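Local atomic coordinates of tartrate dehydrogenase/decarboxylase (Pseudomonas putida, PDB entry 3FLK), a protein that oxidises tartrate with NAD as a metal-dependent dehydrogenase, and also decarboxylates D-malate oxidatively to pyruvate and converts meso-tartrate to D-glycerate. Residues K57-D62 and L94-R99; N106-R111 and F247-S252; V131-N136 and L172-D177. The protein carries 1 engineered substitution. One frame throughout, in Å; residues are numbered along the deposited sequence.

The three contacts come in series and nested order along the chain: contact 1 closes before contact 2 opens, and contact 3 lies inside the long loop that contact 2 closes. Contacts 2 and 3 are close neighbours, their centres about 10 Å apart, because strands 105-111 and 129-135 run side by side in the large mixed sheet; the centre of contact 1 is about 23 Å from that of contact 2 and 24 Å from that of contact 3. What joins all three is the oxalate. Arg98 from contact 1, Arg108 from contact 2 and Arg134 from contact 3 each donate to it, so helix 94-100 and two adjacent strands build one anion pocket beside the magnesium ion that Asp249 helps to bind.

Contact 1: K57-D62 and L94-R99; sequences KMMPDD and LLKFRR. With NAI (1,4-dihydronicotinamide adenine dinucleotide), chain F; OXL (oxalate ion), chain G; SO4 (sulfate ion), chain L.
Residues 57-62, a loop without regular structure, pass helical residues 94-99 at a distance, Met59 and Lys96 being the nearest pair with CA atoms 10.0 Å apart, so side chains alone bridge the gap. Met59, a selenomethionine, does most of the reaching. Its SE lies 3.5 Å from Phe97 CE1 and 4.2 Å from the centroid of the Phe97 ring, a Met-aromatic contact in which the selenium stands obliquely, 49° off the ring normal. The bend at chi3 (-72°) turns the terminal methyl to the helix, where Met59 CE comes 3.9 Å from Lys96 CD; the two chains run past each other in opposite directions. Within the loop, Lys57 NZ meets Asp61 OD1 at 3.0 Å in a salt bridge, from above the carboxylate plane, and Lys57 NZ and the backbone N of Asp61 both donate to one sulfate oxygen, the ion probably coming from the crystallisation liquor. The helix also serves the active site: Arg98 NH1 and NH2 both grip oxalate O2 in the guanidinium plane, at 3.1 and 3.0 Å, and NH2 is also salt-bridged to Glu281. Trp63 of helix 63-67 meets the Phe97 ring, and Leu279 of strand 278-282 backs Leu94 and Phe97.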
loop_
_atom_site.group_PDB
_atom_site.type_symbol
_atom_site.label_atom_id
_atom_site.label_comp_id
_atom_site.label_asym_id
_atom_site.label_seq_id
_atom_site.Cartn_x
_atom_site.Cartn_y
_atom_site.Cartn_z
ATOM N N LYS A 57 7.803 26.657 -16.832
ATOM C CA LYS A 57 6.866 26.432 -15.732
ATOM C C LYS A 57 5.631 25.689 -16.232
ATOM O O LYS A 57 5.274 25.788 -17.405
ATOM C CB LYS A 57 6.474 27.755 -15.056
ATOM C CG LYS A 57 5.992 28.843 -16.005
ATOM C CD LYS A 57 5.983 30.195 -15.314
ATOM C CE LYS A 57 5.953 31.328 -16.320
ATOM N NZ LYS A 57 6.149 32.646 -15.654
HETATM N N MSE A 58 4.987 24.948 -15.335
HETATM C CA MSE A 58 3.834 24.120 -15.681
HETATM C C MSE A 58 2.606 24.944 -16.064
HETATM O O MSE A 58 1.802 24.522 -16.897
HETATM C CB MSE A 58 3.489 23.181 -14.522
HETATM C CG MSE A 58 4.561 22.147 -14.204
HETATM SE SE MSE A 58 4.887 20.871 -15.653
HETATM C CE MSE A 58 3.070 20.224 -15.904
HETATM N N MSE A 59 2.474 26.116 -15.448
HETATM C CA MSE A 59 1.304 26.977 -15.620
HETATM C C MSE A 59 1.714 28.449 -15.611
HETATM O O MSE A 59 2.755 28.791 -15.045
HETATM C CB MSE A 59 0.305 26.738 -14.487
HETATM C CG MSE A 59 -0.033 25.287 -14.242
HETATM SE SE MSE A 59 -1.505 25.095 -13.014
HETATM C CE MSE A 59 -0.631 25.630 -11.352
ATOM N N PRO A 60 0.893 29.329 -16.227
ATOM C CA PRO A 60 1.141 30.766 -16.111
ATOM C C PRO A 60 0.997 31.247 -14.666
ATOM O O PRO A 60 0.291 30.620 -13.872
ATOM C CB PRO A 60 0.049 31.386 -16.992
ATOM C CG PRO A 60 -1.016 30.350 -17.074
ATOM C CD PRO A 60 -0.284 29.048 -17.068
ATOM N N ASP A 61 1.663 32.352 -14.340
ATOM C CA ASP A 61 1.662 32.900 -12.981
ATOM C C ASP A 61 0.262 33.240 -12.461
ATOM O O ASP A 61 0.016 33.173 -11.256
ATOM C CB ASP A 61 2.565 34.139 -12.903
ATOM C CG ASP A 61 4.050 33.802 -12.996
ATOM O OD1 ASP A 61 4.405 32.621 -13.199
ATOM O OD2 ASP A 61 4.873 34.735 -12.862
ATOM N N ASP A 62 -0.647 33.594 -13.367
ATOM C CA ASP A 62 -1.999 34.007 -12.986
ATOM C C ASP A 62 -3.055 32.900 -13.138
ATOM O O ASP A 62 -4.238 33.186 -13.336
ATOM C CB ASP A 62 -2.413 35.265 -13.763
ATOM C CG ASP A 62 -2.565 35.018 -15.260
ATOM O OD1 ASP A 62 -1.957 34.058 -15.791
ATOM O OD2 ASP A 62 -3.300 35.793 -15.908
ATOM N N LEU A 94 -1.157 20.025 -10.506
ATOM C CA LEU A 94 -2.297 19.433 -9.795
ATOM C C LEU A 94 -2.269 19.670 -8.284
ATOM O O LEU A 94 -3.301 19.970 -7.682
ATOM C CB LEU A 94 -2.423 17.933 -10.104
ATOM C CG LEU A 94 -3.501 17.111 -9.381
ATOM C CD1 LEU A 94 -4.922 17.617 -9.648
ATOM C CD2 LEU A 94 -3.378 15.656 -9.763
ATOM N N LEU A 95 -1.091 19.540 -7.680
ATOM C CA LEU A 95 -0.954 19.755 -6.240
ATOM C C LEU A 95 -1.204 21.210 -5.836
ATOM O O LEU A 95 -1.696 21.471 -4.737
ATOM C CB LEU A 95 0.393 19.233 -5.728
ATOM C CG LEU A 95 0.412 17.834 -5.084
ATOM C CD1 LEU A 95 -0.540 16.828 -5.729
ATOM C CD2 LEU A 95 1.816 17.264 -5.039
ATOM N N LYS A 96 -0.891 22.147 -6.732
ATOM C CA LYS A 96 -1.252 23.553 -6.536
ATOM C C LYS A 96 -2.769 23.768 -6.577
ATOM O O LYS A 96 -3.305 24.526 -5.767
ATOM C CB LYS A 96 -0.547 24.458 -7.552
ATOM C CG LYS A 96 0.918 24.723 -7.228
ATOM C CD LYS A 96 1.525 25.768 -8.159
ATOM C CE LYS A 96 2.959 26.082 -7.758
ATOM N NZ LYS A 96 3.629 27.003 -8.718
ATOM N N PHE A 97 -3.451 23.106 -7.514
ATOM C CA PHE A 97 -4.917 23.120 -7.565
ATOM C C PHE A 97 -5.507 22.621 -6.246
ATOM O O PHE A 97 -6.355 23.280 -5.648
ATOM C CB PHE A 97 -5.464 22.231 -8.695
ATOM C CG PHE A 97 -5.145 22.709 -10.090
ATOM C CD1 PHE A 97 -4.928 24.053 -10.366
ATOM C CD2 PHE A 97 -5.108 21.799 -11.143
ATOM C CE1 PHE A 97 -4.650 24.478 -11.665
ATOM C CE2 PHE A 97 -4.834 22.214 -12.444
ATOM C CZ PHE A 97 -4.608 23.556 -12.705
ATOM N N ARG A 98 -5.052 21.449 -5.806
ATOM C CA ARG A 98 -5.585 20.799 -4.611
ATOM C C ARG A 98 -5.392 21.636 -3.349
ATOM O O ARG A 98 -6.297 21.740 -2.522
ATOM C CB ARG A 98 -4.957 19.416 -4.425
ATOM C CG ARG A 98 -5.420 18.373 -5.432
ATOM C CD ARG A 98 -4.666 17.070 -5.251
ATOM N NE ARG A 98 -5.205 15.992 -6.078
ATOM C CZ ARG A 98 -4.598 14.825 -6.282
ATOM N NH1 ARG A 98 -3.420 14.573 -5.722
ATOM N NH2 ARG A 98 -5.166 13.905 -7.054
ATOM N N ARG A 99 -4.216 22.244 -3.219
ATOM C CA ARG A 99 -3.854 22.946 -1.985
ATOM C C ARG A 99 -4.316 24.397 -1.951
ATOM O O ARG A 99 -4.874 24.848 -0.948
ATOM C CB ARG A 99 -2.354 22.802 -1.705
ATOM C CG ARG A 99 -1.984 21.347 -1.473
ATOM C CD ARG A 99 -0.526 21.105 -1.141
ATOM N NE ARG A 99 -0.343 19.688 -0.829
ATOM C CZ ARG A 99 0.626 19.182 -0.072
ATOM N NH1 ARG A 99 1.548 19.966 0.471
ATOM N NH2 ARG A 99 0.665 17.875 0.143
HETATM P PA NAI F . -0.648 5.635 -14.573
HETATM O O1A NAI F . -1.957 5.642 -13.879
HETATM O O2A NAI F . -0.549 6.702 -15.585
HETATM O O5B NAI F . -0.441 4.217 -15.285
HETATM C C5B NAI F . -0.290 3.015 -14.564
HETATM C C4B NAI F . -0.664 1.826 -15.443
HETATM O O4B NAI F . -2.068 1.782 -15.615
HETATM C C3B NAI F . -0.041 1.916 -16.828
HETATM O O3B NAI F . 0.387 0.630 -17.208
HETATM C C2B NAI F . -1.180 2.390 -17.710
HETATM O O2B NAI F . -1.088 1.884 -19.022
HETATM C C1B NAI F . -2.420 1.893 -16.985
HETATM N N9A NAI F . -3.548 2.824 -17.157
HETATM C C8A NAI F . -3.718 4.039 -16.544
HETATM N N7A NAI F . -4.883 4.570 -16.974
HETATM C C5A NAI F . -5.458 3.720 -17.846
HETATM C C6A NAI F . -6.644 3.776 -18.572
HETATM N N6A NAI F . -7.457 4.822 -18.456
HETATM N N1A NAI F . -6.973 2.726 -19.407
HETATM C C2A NAI F . -6.139 1.635 -19.524
HETATM N N3A NAI F . -4.967 1.590 -18.793
HETATM C C4A NAI F . -4.629 2.615 -17.973
HETATM O O3 NAI F . 0.487 5.756 -13.424
HETATM P PN NAI F . 2.090 5.684 -13.592
HETATM O O1N NAI F . 2.468 4.858 -14.759
HETATM O O2N NAI F . 2.617 5.286 -12.266
HETATM O O5D NAI F . 2.502 7.210 -13.852
HETATM C C5D NAI F . 2.547 7.769 -15.149
HETATM C C4D NAI F . 2.603 9.293 -15.059
HETATM O O4D NAI F . 1.364 9.796 -14.595
HETATM C C3D NAI F . 3.661 9.808 -14.092
HETATM O O3D NAI F . 4.235 10.955 -14.669
HETATM C C2D NAI F . 2.878 10.194 -12.849
HETATM O O2D NAI F . 3.492 11.237 -12.128
HETATM C C1D NAI F . 1.550 10.622 -13.456
HETATM N N1N NAI F . 0.375 10.516 -12.569
HETATM C C2N NAI F . -0.448 11.604 -12.491
HETATM C C3N NAI F . -1.589 11.575 -11.697
HETATM C C7N NAI F . -2.606 12.671 -11.842
HETATM O O7N NAI F . -2.432 13.655 -12.838
HETATM N N7N NAI F . -3.657 12.698 -11.024
HETATM C C4N NAI F . -1.888 10.415 -10.982
HETATM C C5N NAI F . -1.048 9.305 -11.069
HETATM C C6N NAI F . 0.090 9.365 -11.874
HETATM C C1 OXL G . -1.405 10.242 -7.315
HETATM C C2 OXL G . -2.827 10.451 -7.026
HETATM O O1 OXL G . -1.015 9.089 -7.619
HETATM O O2 OXL G . -3.231 11.589 -6.701
HETATM O O3 OXL G . -0.614 11.209 -7.237
HETATM O O4 OXL G . -3.605 9.472 -7.107
HETATM S S SO4 L . 2.553 34.620 -16.953
HETATM O O1 SO4 L . 3.261 33.377 -16.656
HETATM O O2 SO4 L . 3.466 35.745 -16.771
HETATM O O3 SO4 L . 2.081 34.594 -18.335
HETATM O O4 SO4 L . 1.410 34.771 -16.056
#

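Contact 2: N106-R111 and F247-S252; sequences NIRPVR and FGDILS. With MG (magnesium ion), chain E; OXL (oxalate ion), chain G; SO4 (sulfate ion), chain J.
Arg108 and Ser252 make a buried polar contact between a strand and a helix at the active site of the isocitrate/isopropylmalate dehydrogenase fold, where strand 105-111 of the large mixed sheet meets helix 245-258. The closest CA atoms are those of this pair, 6.6 Å apart. Arg108 keeps an extended chain from CG to NE (chi2 172°), which carries its guanidinium to the oxalate. There Arg108 NH1 donates to Ser252 OG at 2.7 Å, with the hydroxyl almost exactly in the guanidinium plane, and also to oxalate O4. Arg108 NH2 reaches O4 as well, at 3.0 Å, and more weakly O2. Arg108 NE donates to Asn106 OD1 from above the amide carbonyl plane, and this further bond helps to fix the guanidinium's rotation. With an alanine here, oxalate O4 would probably lose both N-H donors, NH1 and NH2, of this one guanidinium, and Ser252 OG its guanidinium partner. Asp249 belongs to the same cluster: its OD2 is hydrogen-bonded to Tyr141 OH and salt-bridged to Lys192 of the second subunit, whose Asp225 shares the metal, so the site is built at the dimer interface. Oxalate O1 and O4 chelate the magnesium ion, two waters add to its shell, and Asp249 OD1 binds it at 2.2 Å.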
loop_
_atom_site.group_PDB
_atom_site.type_symbol
_atom_site.label_atom_id
_atom_site.label_comp_id
_atom_site.label_asym_id
_atom_site.label_seq_id
_atom_site.Cartn_x
_atom_site.Cartn_y
_atom_site.Cartn_z
ATOM N N ASN A 106 -10.748 14.237 -1.004
ATOM C CA ASN A 106 -10.587 13.496 -2.251
ATOM C C ASN A 106 -11.427 12.223 -2.193
ATOM O O ASN A 106 -11.054 11.252 -1.532
ATOM C CB ASN A 106 -9.109 13.181 -2.515
ATOM C CG ASN A 106 -8.827 12.835 -3.974
ATOM O OD1 ASN A 106 -9.716 12.425 -4.717
ATOM N ND2 ASN A 106 -7.580 13.011 -4.388
ATOM N N ILE A 107 -12.570 12.252 -2.875
ATOM C CA ILE A 107 -13.534 11.150 -2.871
ATOM C C ILE A 107 -13.302 10.230 -4.063
ATOM O O ILE A 107 -13.352 10.672 -5.213
ATOM C CB ILE A 107 -15.003 11.673 -2.907
ATOM C CG1 ILE A 107 -15.320 12.517 -1.668
ATOM C CG2 ILE A 107 -15.997 10.518 -3.043
ATOM C CD1 ILE A 107 -15.423 11.716 -0.364
ATOM N N ARG A 108 -13.070 8.950 -3.780
ATOM C CA ARG A 108 -12.752 7.968 -4.815
ATOM C C ARG A 108 -13.534 6.663 -4.606
ATOM O O ARG A 108 -13.114 5.802 -3.826
ATOM C CB ARG A 108 -11.234 7.716 -4.854
ATOM C CG ARG A 108 -10.424 8.938 -5.277
ATOM C CD ARG A 108 -8.916 8.749 -5.124
ATOM N NE ARG A 108 -8.180 9.811 -5.809
ATOM C CZ ARG A 108 -6.899 9.738 -6.174
ATOM N NH1 ARG A 108 -6.184 8.649 -5.926
ATOM N NH2 ARG A 108 -6.333 10.762 -6.799
ATOM N N PRO A 109 -14.689 6.518 -5.293
ATOM C CA PRO A 109 -15.492 5.296 -5.164
ATOM C C PRO A 109 -14.869 4.072 -5.835
ATOM O O PRO A 109 -14.216 4.188 -6.876
ATOM C CB PRO A 109 -16.816 5.664 -5.845
ATOM C CG PRO A 109 -16.465 6.747 -6.801
ATOM C CD PRO A 109 -15.311 7.499 -6.202
ATOM N N VAL A 110 -15.076 2.912 -5.219
ATOM C CA VAL A 110 -14.583 1.639 -5.731
ATOM C C VAL A 110 -15.779 0.703 -5.884
ATOM O O VAL A 110 -16.521 0.478 -4.926
ATOM C CB VAL A 110 -13.518 1.018 -4.788
ATOM C CG1 VAL A 110 -13.056 -0.332 -5.302
ATOM C CG2 VAL A 110 -12.325 1.956 -4.617
ATOM N N ARG A 111 -15.968 0.165 -7.087
ATOM C CA ARG A 111 -17.141 -0.654 -7.383
ATOM C C ARG A 111 -16.862 -1.723 -8.435
ATOM O O ARG A 111 -16.247 -1.446 -9.466
ATOM C CB ARG A 111 -18.293 0.240 -7.850
ATOM C CG ARG A 111 -19.661 -0.440 -7.937
ATOM C CD ARG A 111 -20.757 0.600 -8.117
ATOM N NE ARG A 111 -20.628 1.673 -7.131
ATOM C CZ ARG A 111 -20.983 2.939 -7.329
ATOM N NH1 ARG A 111 -21.501 3.321 -8.487
ATOM N NH2 ARG A 111 -20.808 3.829 -6.363
ATOM N N PHE A 247 -1.744 7.121 2.134
ATOM C CA PHE A 247 -2.477 5.866 2.307
ATOM C C PHE A 247 -3.719 5.814 1.413
ATOM O O PHE A 247 -4.020 4.771 0.829
ATOM C CB PHE A 247 -2.828 5.609 3.782
ATOM C CG PHE A 247 -1.628 5.340 4.667
ATOM C CD1 PHE A 247 -0.374 5.045 4.119
ATOM C CD2 PHE A 247 -1.762 5.351 6.051
ATOM C CE1 PHE A 247 0.729 4.792 4.939
ATOM C CE2 PHE A 247 -0.665 5.096 6.883
ATOM C CZ PHE A 247 0.581 4.820 6.326
ATOM N N GLY A 248 -4.411 6.947 1.291
ATOM C CA GLY A 248 -5.558 7.080 0.393
ATOM C C GLY A 248 -5.186 6.923 -1.073
ATOM O O GLY A 248 -5.929 6.320 -1.849
ATOM N N ASP A 249 -4.032 7.470 -1.448
ATOM C CA ASP A 249 -3.478 7.295 -2.793
ATOM C C ASP A 249 -3.296 5.806 -3.122
ATOM O O ASP A 249 -3.774 5.329 -4.155
ATOM C CB ASP A 249 -2.146 8.050 -2.906
ATOM C CG ASP A 249 -1.660 8.202 -4.343
ATOM O OD1 ASP A 249 -2.214 7.565 -5.263
ATOM O OD2 ASP A 249 -0.700 8.972 -4.548
ATOM N N ILE A 250 -2.629 5.076 -2.230
ATOM C CA ILE A 250 -2.382 3.642 -2.413
ATOM C C ILE A 250 -3.677 2.825 -2.522
ATOM O O ILE A 250 -3.845 2.027 -3.453
ATOM C CB ILE A 250 -1.484 3.071 -1.288
ATOM C CG1 ILE A 250 -0.081 3.690 -1.356
ATOM C CG2 ILE A 250 -1.399 1.543 -1.376
ATOM C CD1 ILE A 250 0.699 3.626 -0.045
ATOM N N LEU A 251 -4.591 3.040 -1.577
ATOM C CA LEU A 251 -5.827 2.263 -1.498
ATOM C C LEU A 251 -6.759 2.484 -2.693
ATOM O O LEU A 251 -7.526 1.592 -3.051
ATOM C CB LEU A 251 -6.557 2.540 -0.177
ATOM C CG LEU A 251 -5.866 2.096 1.124
ATOM C CD1 LEU A 251 -6.615 2.636 2.335
ATOM C CD2 LEU A 251 -5.708 0.580 1.215
ATOM N N SER A 252 -6.670 3.660 -3.310
ATOM C CA SER A 252 -7.503 4.007 -4.469
ATOM C C SER A 252 -6.950 3.544 -5.824
ATOM O O SER A 252 -7.593 3.748 -6.854
ATOM C CB SER A 252 -7.808 5.508 -4.490
ATOM O OG SER A 252 -6.626 6.276 -4.634
HETATM MG MG MG E . -2.557 7.341 -7.383
HETATM C C1 OXL G . -1.405 10.242 -7.315
HETATM C C2 OXL G . -2.827 10.451 -7.026
HETATM O O1 OXL G . -1.015 9.089 -7.619
HETATM O O2 OXL G . -3.231 11.589 -6.701
HETATM O O3 OXL G . -0.614 11.209 -7.237
HETATM O O4 OXL G . -3.605 9.472 -7.107
HETATM S S SO4 J . -21.743 7.204 -7.780
HETATM O O1 SO4 J . -20.631 6.789 -6.929
HETATM O O2 SO4 J . -22.701 7.973 -6.989
HETATM O O3 SO4 J . -21.252 8.033 -8.874
HETATM O O4 SO4 J . -22.406 6.017 -8.316
HETATM O O HOH W 1 -4.106 6.312 -6.623
HETATM O O HOH W 2 -3.160 7.351 -9.387
#

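Contact 3: V131-N136 and L172-D177; sequences VVVREN and LKYAFD. With OXL (oxalate ion), chain G.
The Tyr174 ring is met obliquely by Val133, whose CG1 lies 4.4 Å from Tyr174 CD2, while the flat group of the neighbouring strand residue, the Arg134 guanidinium, serves the oxalate instead. That guanidinium takes oxalate O2 at its edge and in its plane: Arg134 NH1 donates to O2 at 2.9 Å, nearly straight at 170°. Asn136 OD1 lies over one face, offset toward the rim. Arg134 NE is held by the carbonyl of Asn245, which helps set the plane of the group. Val133, pointing the other way from the strand, carries the contact with helical residues 172-177. Its CG1, set anti to the backbone N (chi1 179°), comes 4.1 Å from Ala175 CB; consistent with the small alanine side chain, the CA atoms of Val133 and Ala175 come to 6.2 Å. Only apolar atoms touch here. On the helix itself, Lys173 NZ forms a salt bridge with Asp177 OD2 at 3.2 Å, meeting the syn lone pair of that oxygen. Ile171 and Leu178 also pack on Val133, and Tyr174 leans on Val105 and Ile107, the helix-on-sheet packing of an alpha/beta fold, with helix 165-181 lying on strands 129-135 and 105-111 of the mixed sheet and helix 199-211 meeting Leu172 and Phe176.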
loop_
_atom_site.group_PDB
_atom_site.type_symbol
_atom_site.label_atom_id
_atom_site.label_comp_id
_atom_site.label_asym_id
_atom_site.label_seq_id
_atom_site.Cartn_x
_atom_site.Cartn_y
_atom_site.Cartn_z
ATOM N N VAL A 131 -16.150 3.477 -0.619
ATOM C CA VAL A 131 -15.633 4.788 -0.979
ATOM C C VAL A 131 -14.400 5.140 -0.140
ATOM O O VAL A 131 -14.410 5.024 1.090
ATOM C CB VAL A 131 -16.740 5.888 -0.908
ATOM C CG1 VAL A 131 -17.371 5.966 0.481
ATOM C CG2 VAL A 131 -16.203 7.251 -1.340
ATOM N N VAL A 132 -13.335 5.539 -0.827
ATOM C CA VAL A 132 -12.135 6.036 -0.166
ATOM C C VAL A 132 -12.253 7.547 -0.002
ATOM O O VAL A 132 -12.487 8.271 -0.970
ATOM C CB VAL A 132 -10.852 5.664 -0.950
ATOM C CG1 VAL A 132 -9.610 6.299 -0.316
ATOM C CG2 VAL A 132 -10.703 4.148 -1.035
ATOM N N VAL A 133 -12.119 8.001 1.242
ATOM C CA VAL A 133 -12.106 9.418 1.576
ATOM C C VAL A 133 -10.660 9.755 1.938
ATOM O O VAL A 133 -10.160 9.355 2.993
ATOM C CB VAL A 133 -13.075 9.742 2.749
ATOM C CG1 VAL A 133 -13.036 11.224 3.102
ATOM C CG2 VAL A 133 -14.505 9.320 2.399
ATOM N N ARG A 134 -9.993 10.471 1.039
ATOM C CA ARG A 134 -8.560 10.723 1.153
ATOM C C ARG A 134 -8.274 12.182 1.500
ATOM O O ARG A 134 -8.766 13.095 0.832
ATOM C CB ARG A 134 -7.866 10.326 -0.159
ATOM C CG ARG A 134 -6.405 10.742 -0.287
ATOM C CD ARG A 134 -5.969 10.699 -1.743
ATOM N NE ARG A 134 -4.575 11.098 -1.921
ATOM C CZ ARG A 134 -4.008 11.348 -3.097
ATOM N NH1 ARG A 134 -4.714 11.248 -4.217
ATOM N NH2 ARG A 134 -2.730 11.701 -3.155
ATOM N N GLU A 135 -7.477 12.394 2.548
ATOM C CA GLU A 135 -7.016 13.733 2.907
ATOM C C GLU A 135 -6.130 14.260 1.780
ATOM O O GLU A 135 -5.226 13.565 1.317
ATOM C CB GLU A 135 -6.260 13.717 4.240
ATOM C CG GLU A 135 -6.206 15.080 4.946
ATOM C CD GLU A 135 -5.381 16.113 4.188
ATOM O OE1 GLU A 135 -4.248 15.784 3.767
ATOM O OE2 GLU A 135 -5.869 17.250 4.000
ATOM N N ASN A 136 -6.385 15.495 1.359
ATOM C CA ASN A 136 -5.873 15.987 0.083
ATOM C C ASN A 136 -4.973 17.234 0.147
ATOM O O ASN A 136 -4.579 17.761 -0.899
ATOM C CB ASN A 136 -7.069 16.247 -0.843
ATOM C CG ASN A 136 -6.762 15.984 -2.304
ATOM O OD1 ASN A 136 -5.984 15.091 -2.647
ATOM N ND2 ASN A 136 -7.403 16.751 -3.179
ATOM N N LEU A 172 -11.845 13.709 8.765
ATOM C CA LEU A 172 -12.526 12.714 9.594
ATOM C C LEU A 172 -14.012 13.030 9.708
ATOM O O LEU A 172 -14.851 12.131 9.616
ATOM C CB LEU A 172 -11.890 12.626 10.988
ATOM C CG LEU A 172 -10.490 12.007 11.096
ATOM C CD1 LEU A 172 -9.921 12.238 12.486
ATOM C CD2 LEU A 172 -10.484 10.520 10.740
ATOM N N LYS A 173 -14.332 14.310 9.893
ATOM C CA LYS A 173 -15.721 14.758 9.951
ATOM C C LYS A 173 -16.463 14.427 8.657
ATOM O O LYS A 173 -17.565 13.881 8.698
ATOM C CB LYS A 173 -15.812 16.255 10.254
ATOM C CG LYS A 173 -17.244 16.749 10.447
ATOM C CD LYS A 173 -17.287 18.161 10.996
ATOM C CE LYS A 173 -18.721 18.603 11.264
ATOM N NZ LYS A 173 -19.498 18.776 10.008
ATOM N N TYR A 174 -15.851 14.743 7.518
ATOM C CA TYR A 174 -16.462 14.441 6.227
ATOM C C TYR A 174 -16.780 12.950 6.098
ATOM O O TYR A 174 -17.895 12.582 5.714
ATOM C CB TYR A 174 -15.584 14.913 5.061
ATOM C CG TYR A 174 -16.349 15.011 3.757
ATOM C CD1 TYR A 174 -16.941 16.213 3.362
ATOM C CD2 TYR A 174 -16.510 13.895 2.933
ATOM C CE1 TYR A 174 -17.658 16.305 2.166
ATOM C CE2 TYR A 174 -17.228 13.977 1.740
ATOM C CZ TYR A 174 -17.796 15.183 1.364
ATOM O OH TYR A 174 -18.501 15.269 0.182
ATOM N N ALA A 175 -15.811 12.107 6.448
ATOM C CA ALA A 175 -15.952 10.655 6.336
ATOM C C ALA A 175 -17.049 10.089 7.236
ATOM O O ALA A 175 -17.810 9.217 6.816
ATOM C CB ALA A 175 -14.628 9.967 6.619
ATOM N N PHE A 176 -17.122 10.585 8.470
ATOM C CA PHE A 176 -18.165 10.162 9.405
ATOM C C PHE A 176 -19.547 10.681 9.009
ATOM O O PHE A 176 -20.534 9.955 9.133
ATOM C CB PHE A 176 -17.811 10.548 10.850
ATOM C CG PHE A 176 -16.931 9.544 11.541
ATOM C CD1 PHE A 176 -17.489 8.500 12.271
ATOM C CD2 PHE A 176 -15.548 9.629 11.448
ATOM C CE1 PHE A 176 -16.682 7.555 12.904
ATOM C CE2 PHE A 176 -14.729 8.689 12.075
ATOM C CZ PHE A 176 -15.299 7.652 12.808
ATOM N N ASP A 177 -19.610 11.922 8.524
ATOM C CA ASP A 177 -20.850 12.481 7.974
ATOM C C ASP A 177 -21.360 11.646 6.796
ATOM O O ASP A 177 -22.560 11.385 6.687
ATOM C CB ASP A 177 -20.653 13.936 7.530
ATOM C CG ASP A 177 -20.664 14.920 8.694
ATOM O OD1 ASP A 177 -21.099 14.551 9.805
ATOM O OD2 ASP A 177 -20.239 16.076 8.494
HETATM C C1 OXL G . -1.405 10.242 -7.315
HETATM C C2 OXL G . -2.827 10.451 -7.026
HETATM O O1 OXL G . -1.015 9.089 -7.619
HETATM O O2 OXL G . -3.231 11.589 -6.701
HETATM O O3 OXL G . -0.614 11.209 -7.237
HETATM O O4 OXL G . -3.605 9.472 -7.107
#